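Local atomic coordinates of phosphoribosylaminoimidazole carboxylase, ATPase subunit (Bacillus anthracis, PDB entry 4DLK), a protein that probably catalyses the ATP-dependent carboxylation of aminoimidazole ribonucleotide with bicarbonate to N5-carboxyaminoimidazole ribonucleotide in purine biosynthesis. Residues A[104-109]-A[147-152]. Residues are numbered along the deposited sequence; the frame is centred on the assembly and turned at random.
Sequences TQNRFT and KTTTGG. With ATP (adenosine-5'-triphosphate), chain F.
Arg107, in the first turn of helix 107-116, lies against Thr148 and Thr149 at the end of strand 144-148, in the nucleotide site of an ATP-grasp enzyme. The backbones join first: Arg107 N donates to Thr149 O at 2.9 Å. The same oxygen receives a CA-H...O contact from Asn106. At the helix start, Asn106 is the N-cap. Its side chain swings away from its own N (chi1 -176°), and OD1 accepts from Phe108 N, weakly, and from Thr109 N at 3.2 Å, while the amide runs alongside Thr149, OD1 lying 3.6 Å from Thr149 CB. Thr149 OG1 itself bonds to Glu178.

The charged groups meet round ATP. Arg107, extended from CG to NE, crosses Lys147 at about a right angle; Lys147 CD and ATP O2A lie over one face of the guanidinium. The one N-H of Arg107 NE is shared between a weak bond to Thr148 O and a water, which also bonds Thr148 OG1. Arg107 NH2 is hydrogen-bonded to Glu268, a calcium ligand. Lys147 NZ, salt-bridged to Glu182, donates to adenine N7 at 2.9 Å, whereas Arg107 NH1 reaches ATP O2B in the guanidinium plane, also at 2.9 Å and at 165°.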
loop_
_atom_site.group_PDB
_atom_site.type_symbol
_atom_site.label_atom_id
_atom_site.label_comp_id
_atom_site.label_asym_id
_atom_site.label_seq_id
_atom_site.Cartn_x
_atom_site.Cartn_y
_atom_site.Cartn_z
ATOM N N THR A 104 -4.875 -29.125 4.643
ATOM C CA THR A 104 -5.291 -28.131 5.642
ATOM C C THR A 104 -6.803 -28.085 5.901
ATOM O O THR A 104 -7.252 -27.397 6.809
ATOM C CB THR A 104 -4.841 -26.708 5.253
ATOM O OG1 THR A 104 -5.488 -26.320 4.037
ATOM C CG2 THR A 104 -3.330 -26.634 5.081
ATOM N N GLN A 105 -7.588 -28.804 5.106
ATOM C CA GLN A 105 -9.048 -28.727 5.226
ATOM C C GLN A 105 -9.633 -29.702 6.248
ATOM O O GLN A 105 -10.798 -29.604 6.619
ATOM C CB GLN A 105 -9.712 -28.905 3.852
ATOM C CG GLN A 105 -9.687 -27.638 3.006
ATOM C CD GLN A 105 -10.562 -26.533 3.576
ATOM O OE1 GLN A 105 -10.074 -25.616 4.249
ATOM N NE2 GLN A 105 -11.865 -26.619 3.318
ATOM N N ASN A 106 -8.811 -30.643 6.693
ATOM C CA ASN A 106 -9.218 -31.636 7.665
ATOM C C ASN A 106 -8.197 -31.625 8.793
ATOM O O ASN A 106 -7.004 -31.778 8.538
ATOM C CB ASN A 106 -9.290 -33.018 6.992
ATOM C CG ASN A 106 -9.800 -34.108 7.925
ATOM O OD1 ASN A 106 -9.190 -34.404 8.954
ATOM N ND2 ASN A 106 -10.929 -34.720 7.561
ATOM N N ARG A 107 -8.663 -31.430 10.028
ATOM C CA ARG A 107 -7.763 -31.306 11.190
ATOM C C ARG A 107 -6.892 -32.552 11.398
ATOM O O ARG A 107 -5.726 -32.437 11.768
ATOM C CB ARG A 107 -8.546 -31.011 12.480
ATOM C CG ARG A 107 -9.270 -29.672 12.540
ATOM C CD ARG A 107 -9.720 -29.396 13.975
ATOM N NE ARG A 107 -10.593 -28.227 14.093
ATOM C CZ ARG A 107 -10.181 -26.959 14.015
ATOM N NH1 ARG A 107 -11.056 -25.969 14.141
ATOM N NH2 ARG A 107 -8.897 -26.670 13.802
ATOM N N PHE A 108 -7.460 -33.737 11.164
ATOM C CA PHE A 108 -6.701 -34.988 11.295
ATOM C C PHE A 108 -5.635 -35.108 10.204
ATOM O O PHE A 108 -4.477 -35.402 10.495
ATOM C CB PHE A 108 -7.623 -36.224 11.306
ATOM C CG PHE A 108 -6.886 -37.529 11.500
ATOM C CD1 PHE A 108 -6.401 -37.890 12.753
ATOM C CD2 PHE A 108 -6.674 -38.386 10.430
ATOM C CE1 PHE A 108 -5.716 -39.080 12.932
ATOM C CE2 PHE A 108 -5.989 -39.582 10.601
ATOM C CZ PHE A 108 -5.513 -39.930 11.856
ATOM N N THR A 109 -6.030 -34.858 8.958
ATOM C CA THR A 109 -5.102 -34.875 7.831
ATOM C C THR A 109 -3.993 -33.836 8.020
ATOM O O THR A 109 -2.835 -34.098 7.699
ATOM C CB THR A 109 -5.837 -34.610 6.508
ATOM O OG1 THR A 109 -6.954 -35.499 6.413
ATOM C CG2 THR A 109 -4.920 -34.831 5.306
ATOM N N LYS A 147 -12.488 -31.697 18.718
ATOM C CA LYS A 147 -12.807 -30.800 17.601
ATOM C C LYS A 147 -13.313 -31.585 16.399
ATOM O O LYS A 147 -12.779 -32.647 16.088
ATOM C CB LYS A 147 -11.567 -30.031 17.147
ATOM C CG LYS A 147 -10.769 -29.346 18.240
ATOM C CD LYS A 147 -9.513 -28.729 17.658
ATOM C CE LYS A 147 -8.607 -28.210 18.762
ATOM N NZ LYS A 147 -7.418 -27.511 18.196
ATOM N N THR A 148 -14.321 -31.052 15.714
ATOM C CA THR A 148 -14.717 -31.580 14.408
ATOM C C THR A 148 -13.536 -31.461 13.447
ATOM O O THR A 148 -12.821 -30.449 13.449
ATOM C CB THR A 148 -15.925 -30.827 13.819
ATOM O OG1 THR A 148 -15.613 -29.430 13.703
ATOM C CG2 THR A 148 -17.159 -30.991 14.711
ATOM N N THR A 149 -13.325 -32.494 12.640
ATOM C CA THR A 149 -12.223 -32.500 11.685
ATOM C C THR A 149 -12.449 -31.519 10.537
ATOM O O THR A 149 -11.493 -30.969 9.992
ATOM C CB THR A 149 -11.975 -33.906 11.114
ATOM O OG1 THR A 149 -13.187 -34.404 10.530
ATOM C CG2 THR A 149 -11.501 -34.856 12.216
ATOM N N THR A 150 -13.709 -31.298 10.170
ATOM C CA THR A 150 -14.028 -30.336 9.115
ATOM C C THR A 150 -15.097 -29.351 9.559
ATOM O O THR A 150 -15.900 -29.651 10.455
ATOM C CB THR A 150 -14.532 -31.019 7.830
ATOM O OG1 THR A 150 -15.706 -31.782 8.134
ATOM C CG2 THR A 150 -13.462 -31.933 7.226
ATOM N N GLY A 151 -15.095 -28.177 8.925
ATOM C CA GLY A 151 -16.149 -27.180 9.100
ATOM C C GLY A 151 -16.015 -26.333 10.349
ATOM O O GLY A 151 -16.766 -25.379 10.533
ATOM N N GLY A 152 -15.054 -26.671 11.207
ATOM C CA GLY A 152 -14.883 -25.974 12.478
ATOM C C GLY A 152 -14.262 -24.601 12.294
ATOM O O GLY A 152 -13.303 -24.442 11.548
HETATM P PG ATP F . -10.499 -19.863 14.548
HETATM O O1G ATP F . -9.265 -20.464 13.911
HETATM O O2G ATP F . -10.171 -18.718 15.491
HETATM O O3G ATP F . -11.610 -19.568 13.572
HETATM P PB ATP F . -10.813 -22.570 15.540
HETATM O O1B ATP F . -11.804 -23.195 16.474
HETATM O O2B ATP F . -10.617 -23.107 14.147
HETATM O O3B ATP F . -11.173 -20.990 15.495
HETATM P PA ATP F . -8.590 -23.581 17.074
HETATM O O1A ATP F . -7.160 -23.122 17.136
HETATM O O2A ATP F . -8.910 -24.948 16.525
HETATM O O3A ATP F . -9.380 -22.448 16.258
HETATM O "O5'" ATP F . -9.173 -23.494 18.574
HETATM C "C5'" ATP F . -9.561 -22.239 19.134
HETATM C "C4'" ATP F . -8.880 -21.991 20.473
HETATM O "O4'" ATP F . -9.021 -23.133 21.328
HETATM C "C3'" ATP F . -7.381 -21.763 20.337
HETATM O "O3'" ATP F . -7.056 -20.388 20.117
HETATM C "C2'" ATP F . -6.825 -22.263 21.655
HETATM O "O2'" ATP F . -6.807 -21.211 22.626
HETATM C "C1'" ATP F . -7.831 -23.301 22.109
HETATM N N9 ATP F . -7.238 -24.634 21.865
HETATM C C8 ATP F . -7.430 -25.395 20.767
HETATM N N7 ATP F . -6.740 -26.557 20.852
HETATM C C5 ATP F . -6.085 -26.551 22.024
HETATM C C6 ATP F . -5.174 -27.475 22.739
HETATM N N6 ATP F . -4.827 -28.667 22.194
HETATM N N1 ATP F . -4.701 -27.083 23.950
HETATM C C2 ATP F . -5.038 -25.896 24.505
HETATM N N3 ATP F . -5.865 -25.014 23.910
HETATM C C4 ATP F . -6.410 -25.277 22.690
HETATM O O HOH W 1 -13.560 -27.932 14.972
#